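Local coordinates for protein iota-carrageenase (Alteromonas sp., PDB 1H80) that hydrolyses beta-1,4 linkages inside iota-carrageenans, sulfated galactans of red algal cell walls, with inversion of anomeric configuration, at residues A41-I46 with G69-S74; K382-P387 with Q397-P402. All coordinates share one frame; numbering follows the deposited sequence.

The two contacts sit on opposite sides of the chain's centre, their own centres about 43 Å apart, and share no helix or strand. Interaction 1 sets helix 39-50 against strand 64-71 and the residues that follow it, within the region related to pectate lyase-like proteins; it is partly buried, with hydrocarbon on one side and a glutamine amide reading a strand backbone on the other. Interaction 2, farther along the chain, is more deeply buried and holds together two pieces with little regular structure, by one backbone bridge, two prolines and a half-cystine. Side-chain amide chemistry thus marks 41-46 with 69-74, and backbone pairing marks 382-387 with 397-402.

Interaction 1: A41-I46 with G69-S74; sequences ALQRAI and GIQMKS
The side-chain amide of Gln-43 docks on the backbone of Gln-71 through both of its ends. Gln-71 N donates to Gln-43 OE1 at 2.8 Å, while Gln-43 NE2 donates to Gln-71 O at 2.9 Å; both bonds are nearly straight, and each donor lies in the carbonyl plane on a lone pair of its acceptor. The paired grip fixes the rotation of the amide, telling its oxygen from its nitrogen. With CG opposite the backbone N (chi1 -168°) and a bend at chi2, the chain swings from the helix side to the strand. A water 2.7 Å from Gln-43 OE1 probably adds a second hydrogen bond to this oxygen. Lys-73 NZ and Gln-43 NE2 share an acceptor, Asn-47 OD1, one helical turn on from Gln-43.

The apolar half is carried by Ile-46 and Leu-42. Ile-46 turns its two branches to different residues: CD1 presses on Ile-70 CG2 at a tight 3.4 Å and meets Met-72 SD at 3.5 Å, while CG2 rests against Lys-73 CB at 3.8 Å. Leu-42 crosses Ile-70 at about a right angle, its CD2 3.8 Å from Ile-70 CG1.

Helix 39-50 thus lies against the end of strand 64-71, which belongs to the parallel beta-helix. This is consistent with a helix covering the N-terminal end of the beta-helix, as in pectate lyase-like proteins. Strand 97-102 pairs in parallel with strand 64-71, and its Phe-100 touches Leu-42, Ile-70 and Met-72, whereas Leu-58 of strand 56-60 packs on Leu-42 and Ala-45.

Interaction 2: K382-P387 with Q397-P402; sequences KRVCLP and QIYIGP
Cys-385 and Ile-400 exchange two backbone hydrogen bonds: Cys-385 N donates to Ile-400 O at 2.8 Å, and Ile-400 N returns a longer bond of 3.2 Å to Cys-385 O. Both are nearly straight at the hydrogen. Ile-400 O also receives the CA-H of Val-384, at 3.3 Å from Val-384 CA, and Arg-383 O faces the CA-H of Gly-401. The two N-H...O bonds make a single antiparallel bridge, a hydrogen-bonded pair; the CA-H contacts only accompany it. Strand 364-366 pairs antiparallel with 399-401 in a two-stranded sheet, and the irregular 382-387 adds this one bridge to it. Cys-385 is also tied by disulfide to Cys-457, close to the C-terminal helix 459-463, whose Arg-461 touches Cys-385 and Ile-400 and whose Trp-462 touches Pro-387.

Around the bridge the packing is mostly apolar. Cys-385 SG, held between its backbone N and carbonyl carbon (chi1 76°), lies against the branched CB of Ile-400, at a close 3.2 Å. Leu-386 CD1 approaches the Tyr-399 ring obliquely, 3.6 Å from CE2, while the phenol OH bonds to Tyr-451 O. Prolines close both ends: Val-384 CG2 meets Pro-402 CD at 3.6 Å, the two side chains crossing nearly at right angles, and Pro-387 CD abuts a carbonyl oxygen, Ile-398 O, at 3.1 Å.

Interaction 1: A41-I46 with G69-S74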
ATOM      1  N   ALA A  41      24.665 -13.524  -6.562  1.00 14.06           N
ATOM      2  CA  ALA A  41      24.615 -13.704  -8.010  1.00 13.44           C
ATOM      3  C   ALA A  41      23.834 -12.551  -8.627  1.00 13.24           C
ATOM      4  O   ALA A  41      24.275 -11.936  -9.599  1.00 13.05           O
ATOM      5  CB  ALA A  41      23.950 -15.030  -8.352  1.00 14.97           C
ATOM      6  N   LEU A  42      22.671 -12.258  -8.055  1.00 12.75           N
ATOM      7  CA  LEU A  42      21.844 -11.176  -8.567  1.00 12.74           C
ATOM      8  C   LEU A  42      22.528  -9.826  -8.407  1.00 12.22           C
ATOM      9  O   LEU A  42      22.489  -8.996  -9.315  1.00 12.37           O
ATOM     10  CB  LEU A  42      20.480 -11.163  -7.869  1.00 11.76           C
ATOM     11  CG  LEU A  42      19.527 -10.036  -8.288  1.00 13.15           C
ATOM     12  CD1 LEU A  42      19.345 -10.031  -9.804  1.00 13.62           C
ATOM     13  CD2 LEU A  42      18.192 -10.225  -7.591  1.00 13.63           C
ATOM     14  N   GLN A  43      23.173  -9.598  -7.265  1.00 11.42           N
ATOM     15  CA  GLN A  43      23.837  -8.322  -7.064  1.00 12.71           C
ATOM     16  C   GLN A  43      24.984  -8.141  -8.054  1.00 12.16           C
ATOM     17  O   GLN A  43      25.185  -7.049  -8.578  1.00 13.44           O
ATOM     18  CB  GLN A  43      24.360  -8.196  -5.633  1.00 11.98           C
ATOM     19  CG  GLN A  43      24.799  -6.782  -5.293  1.00 13.47           C
ATOM     20  CD  GLN A  43      23.642  -5.806  -5.313  1.00 14.70           C
ATOM     21  OE1 GLN A  43      22.716  -5.915  -4.509  1.00 15.97           O
ATOM     22  NE2 GLN A  43      23.687  -4.848  -6.234  1.00 13.76           N
ATOM     23  N   ARG A  44      25.737  -9.208  -8.310  1.00 12.94           N
ATOM     24  CA  ARG A  44      26.833  -9.123  -9.269  1.00 13.16           C
ATOM     25  C   ARG A  44      26.289  -8.813 -10.662  1.00 13.13           C
ATOM     26  O   ARG A  44      26.889  -8.044 -11.409  1.00 13.80           O
ATOM     27  CB  ARG A  44      27.634 -10.425  -9.305  1.00 13.66           C
ATOM     28  CG  ARG A  44      28.568 -10.589  -8.115  1.00 15.82           C
ATOM     29  CD  ARG A  44      29.490 -11.792  -8.261  1.00 17.21           C
ATOM     30  NE  ARG A  44      28.797 -13.061  -8.074  1.00 19.60           N
ATOM     31  CZ  ARG A  44      28.539 -13.927  -9.048  1.00 20.31           C
ATOM     32  NH1 ARG A  44      28.917 -13.669 -10.294  1.00 20.45           N
ATOM     33  NH2 ARG A  44      27.903 -15.057  -8.772  1.00 21.81           N
ATOM     34  N   ALA A  45      25.152  -9.413 -11.003  1.00 13.28           N
ATOM     35  CA  ALA A  45      24.539  -9.186 -12.311  1.00 12.78           C
ATOM     36  C   ALA A  45      24.129  -7.726 -12.443  1.00 13.06           C
ATOM     37  O   ALA A  45      24.427  -7.067 -13.439  1.00 13.79           O
ATOM     38  CB  ALA A  45      23.325 -10.088 -12.484  1.00 12.99           C
ATOM     39  N   ILE A  46      23.430  -7.228 -11.430  1.00 12.74           N
ATOM     40  CA  ILE A  46      22.986  -5.843 -11.417  1.00 13.17           C
ATOM     41  C   ILE A  46      24.177  -4.894 -11.529  1.00 13.42           C
ATOM     42  O   ILE A  46      24.167  -3.960 -12.325  1.00 13.82           O
ATOM     43  CB  ILE A  46      22.202  -5.547 -10.120  1.00 13.02           C
ATOM     44  CG1 ILE A  46      20.858  -6.271 -10.173  1.00 13.57           C
ATOM     45  CG2 ILE A  46      22.018  -4.050  -9.930  1.00 14.15           C
ATOM     46  CD1 ILE A  46      20.135  -6.298  -8.844  1.00 13.95           C
ATOM     47  N   GLY A  69      17.724  -8.115   0.432  1.00 14.44           N
ATOM     48  CA  GLY A  69      18.563  -6.930   0.477  1.00 15.22           C
ATOM     49  C   GLY A  69      19.295  -6.584  -0.802  1.00 15.19           C
ATOM     50  O   GLY A  69      20.419  -6.082  -0.762  1.00 16.60           O
ATOM     51  N   ILE A  70      18.663  -6.847  -1.938  1.00 14.64           N
ATOM     52  CA  ILE A  70      19.276  -6.553  -3.227  1.00 14.84           C
ATOM     53  C   ILE A  70      19.239  -5.051  -3.481  1.00 15.33           C
ATOM     54  O   ILE A  70      18.216  -4.402  -3.268  1.00 16.33           O
ATOM     55  CB  ILE A  70      18.524  -7.266  -4.366  1.00 14.33           C
ATOM     56  CG1 ILE A  70      18.445  -8.769  -4.081  1.00 14.69           C
ATOM     57  CG2 ILE A  70      19.215  -6.996  -5.695  1.00 15.25           C
ATOM     58  CD1 ILE A  70      19.792  -9.448  -3.983  1.00 15.80           C
ATOM     59  N   GLN A  71      20.362  -4.502  -3.934  1.00 15.01           N
ATOM     60  CA  GLN A  71      20.450  -3.076  -4.218  1.00 15.16           C
ATOM     61  C   GLN A  71      20.359  -2.857  -5.719  1.00 14.81           C
ATOM     62  O   GLN A  71      21.285  -3.178  -6.456  1.00 14.68           O
ATOM     63  CB  GLN A  71      21.773  -2.509  -3.700  1.00 17.34           C
ATOM     64  CG  GLN A  71      22.011  -2.750  -2.218  1.00 20.37           C
ATOM     65  CD  GLN A  71      20.963  -2.098  -1.343  1.00 22.60           C
ATOM     66  OE1 GLN A  71      20.832  -0.874  -1.319  1.00 24.82           O
ATOM     67  NE2 GLN A  71      20.206  -2.913  -0.617  1.00 22.80           N
ATOM     68  N   MET A  72      19.240  -2.312  -6.174  1.00 14.12           N
ATOM     69  CA  MET A  72      19.074  -2.062  -7.597  1.00 14.29           C
ATOM     70  C   MET A  72      19.939  -0.886  -8.019  1.00 14.37           C
ATOM     71  O   MET A  72      20.317  -0.050  -7.197  1.00 15.16           O
ATOM     72  CB  MET A  72      17.603  -1.795  -7.906  1.00 14.51           C
ATOM     73  CG  MET A  72      16.713  -3.004  -7.628  1.00 15.98           C
ATOM     74  SD  MET A  72      17.219  -4.458  -8.589  1.00 18.73           S
ATOM     75  CE  MET A  72      16.321  -5.774  -7.763  1.00 19.85           C
ATOM     76  N   LYS A  73      20.263  -0.830  -9.305  1.00 14.55           N
ATOM     77  CA  LYS A  73      21.095   0.237  -9.833  1.00 15.02           C
ATOM     78  C   LYS A  73      20.572   0.756 -11.161  1.00 13.75           C
ATOM     79  O   LYS A  73      19.750   0.111 -11.814  1.00 13.98           O
ATOM     80  CB  LYS A  73      22.535  -0.253  -9.994  1.00 16.49           C
ATOM     81  CG  LYS A  73      23.258  -0.448  -8.669  1.00 19.78           C
ATOM     82  CD  LYS A  73      24.721  -0.804  -8.877  1.00 22.27           C
ATOM     83  CE  LYS A  73      25.502  -0.690  -7.579  1.00 24.82           C
ATOM     84  NZ  LYS A  73      24.876  -1.475  -6.488  1.00 26.79           N
ATOM     85  N   SER A  74      21.068   1.922 -11.553  1.00 13.85           N
ATOM     86  CA  SER A  74      20.653   2.573 -12.785  1.00 13.15           C
ATOM     87  C   SER A  74      20.856   1.770 -14.057  1.00 12.80           C
ATOM     88  O   SER A  74      21.824   1.022 -14.200  1.00 13.18           O
ATOM     89  CB  SER A  74      21.382   3.907 -12.944  1.00 13.26           C
ATOM     90  OG  SER A  74      21.084   4.777 -11.876  1.00 12.98           O
TER
HETATM   91  O   HOH W   1      23.227  -7.206  -2.187  1.00 23.48           O

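Interaction 2: K382-P387 with Q397-P402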
ATOM      1  N   LYS A 382     -24.657  -9.795  13.292  1.00 21.70           N
ATOM      2  CA  LYS A 382     -24.481 -11.149  12.783  1.00 21.28           C
ATOM      3  C   LYS A 382     -23.320 -11.255  11.800  1.00 21.04           C
ATOM      4  O   LYS A 382     -23.030 -10.314  11.062  1.00 19.63           O
ATOM      5  CB  LYS A 382     -25.759 -11.624  12.092  1.00 21.96           C
ATOM      6  CG  LYS A 382     -26.979 -11.668  12.992  1.00 23.02           C
ATOM      7  CD  LYS A 382     -28.208 -12.112  12.214  1.00 25.28           C
ATOM      8  CE  LYS A 382     -29.433 -12.173  13.110  1.00 26.53           C
ATOM      9  NZ  LYS A 382     -30.657 -12.581  12.360  1.00 27.81           N
ATOM     10  N   ARG A 383     -22.662 -12.409  11.808  1.00 21.15           N
ATOM     11  CA  ARG A 383     -21.546 -12.686  10.907  1.00 21.37           C
ATOM     12  C   ARG A 383     -20.257 -11.910  11.196  1.00 20.70           C
ATOM     13  O   ARG A 383     -19.319 -11.962  10.406  1.00 21.05           O
ATOM     14  CB  ARG A 383     -21.978 -12.452   9.453  1.00 22.83           C
ATOM     15  CG  ARG A 383     -23.209 -13.253   9.016  1.00 26.74           C
ATOM     16  CD  ARG A 383     -22.970 -14.755   9.083  1.00 28.75           C
ATOM     17  NE  ARG A 383     -22.020 -15.222   8.073  1.00 30.94           N
ATOM     18  CZ  ARG A 383     -22.301 -15.372   6.781  1.00 31.38           C
ATOM     19  NH1 ARG A 383     -23.512 -15.093   6.322  1.00 32.85           N
ATOM     20  NH2 ARG A 383     -21.367 -15.809   5.945  1.00 32.17           N
ATOM     21  N   VAL A 384     -20.208 -11.187  12.312  1.00 19.21           N
ATOM     22  CA  VAL A 384     -18.997 -10.455  12.684  1.00 18.92           C
ATOM     23  C   VAL A 384     -18.240 -11.341  13.700  1.00 19.83           C
ATOM     24  O   VAL A 384     -18.841 -11.751  14.707  1.00 19.56           O
ATOM     25  CB  VAL A 384     -19.348  -9.065  13.293  1.00 18.39           C
ATOM     26  CG1 VAL A 384     -18.074  -8.321  13.663  1.00 18.85           C
ATOM     27  CG2 VAL A 384     -20.157  -8.240  12.287  1.00 18.75           C
ATOM     28  N   CYS A 385     -16.962 -11.661  13.408  1.00 20.08           N
ATOM     29  CA  CYS A 385     -16.093 -12.517  14.257  1.00 20.87           C
ATOM     30  C   CYS A 385     -14.903 -11.685  14.827  1.00 19.93           C
ATOM     31  O   CYS A 385     -14.515 -10.654  14.252  1.00 18.95           O
ATOM     32  CB  CYS A 385     -15.572 -13.741  13.434  1.00 24.46           C
ATOM     33  SG  CYS A 385     -14.227 -13.319  12.261  1.00 29.92           S
ATOM     34  N   LEU A 386     -14.409 -12.064  16.008  1.00 18.75           N
ATOM     35  CA  LEU A 386     -13.259 -11.396  16.635  1.00 18.87           C
ATOM     36  C   LEU A 386     -12.135 -12.432  16.578  1.00 19.28           C
ATOM     37  O   LEU A 386     -12.251 -13.518  17.152  1.00 20.00           O
ATOM     38  CB  LEU A 386     -13.523 -11.033  18.108  1.00 19.08           C
ATOM     39  CG  LEU A 386     -12.289 -10.577  18.907  1.00 19.87           C
ATOM     40  CD1 LEU A 386     -11.671  -9.336  18.277  1.00 20.24           C
ATOM     41  CD2 LEU A 386     -12.691 -10.292  20.347  1.00 19.82           C
ATOM     42  N   PRO A 387     -11.046 -12.128  15.859  1.00 19.66           N
ATOM     43  CA  PRO A 387      -9.929 -13.072  15.760  1.00 20.12           C
ATOM     44  C   PRO A 387      -9.388 -13.448  17.136  1.00 21.51           C
ATOM     45  O   PRO A 387      -9.332 -12.615  18.040  1.00 21.58           O
ATOM     46  CB  PRO A 387      -8.910 -12.306  14.920  1.00 20.13           C
ATOM     47  CG  PRO A 387      -9.789 -11.490  14.015  1.00 18.73           C
ATOM     48  CD  PRO A 387     -10.839 -10.972  14.970  1.00 19.04           C
ATOM     49  N   GLN A 397      -8.091  -4.811  17.413  1.00 20.27           N
ATOM     50  CA  GLN A 397      -7.502  -4.068  16.302  1.00 20.61           C
ATOM     51  C   GLN A 397      -8.105  -4.479  14.966  1.00 20.06           C
ATOM     52  O   GLN A 397      -8.073  -3.716  14.001  1.00 19.34           O
ATOM     53  CB  GLN A 397      -5.991  -4.287  16.237  1.00 21.91           C
ATOM     54  CG  GLN A 397      -5.221  -3.807  17.447  1.00 24.49           C
ATOM     55  CD  GLN A 397      -3.747  -3.636  17.142  1.00 25.63           C
ATOM     56  OE1 GLN A 397      -3.126  -4.498  16.520  1.00 26.60           O
ATOM     57  NE2 GLN A 397      -3.175  -2.520  17.584  1.00 27.21           N
ATOM     58  N   ILE A 398      -8.658  -5.684  14.910  1.00 18.87           N
ATOM     59  CA  ILE A 398      -9.243  -6.176  13.671  1.00 18.70           C
ATOM     60  C   ILE A 398     -10.422  -7.116  13.902  1.00 18.50           C
ATOM     61  O   ILE A 398     -10.418  -7.932  14.823  1.00 18.51           O
ATOM     62  CB  ILE A 398      -8.167  -6.914  12.818  1.00 18.99           C
ATOM     63  CG1 ILE A 398      -8.775  -7.438  11.515  1.00 19.75           C
ATOM     64  CG2 ILE A 398      -7.583  -8.073  13.612  1.00 19.77           C
ATOM     65  CD1 ILE A 398      -9.220  -6.362  10.565  1.00 19.45           C
ATOM     66  N   TYR A 399     -11.439  -6.969  13.062  1.00 17.14           N
ATOM     67  CA  TYR A 399     -12.621  -7.817  13.106  1.00 16.64           C
ATOM     68  C   TYR A 399     -12.886  -8.252  11.680  1.00 16.68           C
ATOM     69  O   TYR A 399     -12.437  -7.600  10.735  1.00 16.77           O
ATOM     70  CB  TYR A 399     -13.845  -7.048  13.610  1.00 15.77           C
ATOM     71  CG  TYR A 399     -13.763  -6.649  15.056  1.00 16.37           C
ATOM     72  CD1 TYR A 399     -13.005  -5.548  15.453  1.00 15.76           C
ATOM     73  CD2 TYR A 399     -14.409  -7.399  16.037  1.00 16.65           C
ATOM     74  CE1 TYR A 399     -12.892  -5.207  16.792  1.00 16.89           C
ATOM     75  CE2 TYR A 399     -14.301  -7.069  17.380  1.00 16.82           C
ATOM     76  CZ  TYR A 399     -13.541  -5.974  17.750  1.00 16.56           C
ATOM     77  OH  TYR A 399     -13.414  -5.646  19.078  1.00 17.40           O
ATOM     78  N   ILE A 400     -13.594  -9.362  11.521  1.00 16.69           N
ATOM     79  CA  ILE A 400     -13.947  -9.840  10.197  1.00 16.56           C
ATOM     80  C   ILE A 400     -15.464  -9.881  10.173  1.00 16.56           C
ATOM     81  O   ILE A 400     -16.095 -10.422  11.084  1.00 16.69           O
ATOM     82  CB  ILE A 400     -13.392 -11.251   9.906  1.00 17.52           C
ATOM     83  CG1 ILE A 400     -11.863 -11.235   9.969  1.00 19.10           C
ATOM     84  CG2 ILE A 400     -13.864 -11.720   8.533  1.00 17.06           C
ATOM     85  CD1 ILE A 400     -11.219 -12.574   9.656  1.00 21.19           C
ATOM     86  N   GLY A 401     -16.050  -9.295   9.138  1.00 15.43           N
ATOM     87  CA  GLY A 401     -17.493  -9.272   9.044  1.00 15.95           C
ATOM     88  C   GLY A 401     -17.978  -8.695   7.734  1.00 15.65           C
ATOM     89  O   GLY A 401     -17.193  -8.497   6.804  1.00 16.29           O
ATOM     90  N   PRO A 402     -19.278  -8.393   7.638  1.00 15.53           N
ATOM     91  CA  PRO A 402     -19.882  -7.833   6.428  1.00 15.19           C
ATOM     92  C   PRO A 402     -19.324  -6.479   6.007  1.00 15.17           C
ATOM     93  O   PRO A 402     -18.850  -5.697   6.835  1.00 14.72           O
ATOM     94  CB  PRO A 402     -21.366  -7.738   6.786  1.00 16.39           C
ATOM     95  CG  PRO A 402     -21.544  -8.781   7.854  1.00 16.62           C
ATOM     96  CD  PRO A 402     -20.299  -8.627   8.676  1.00 15.75           C
TER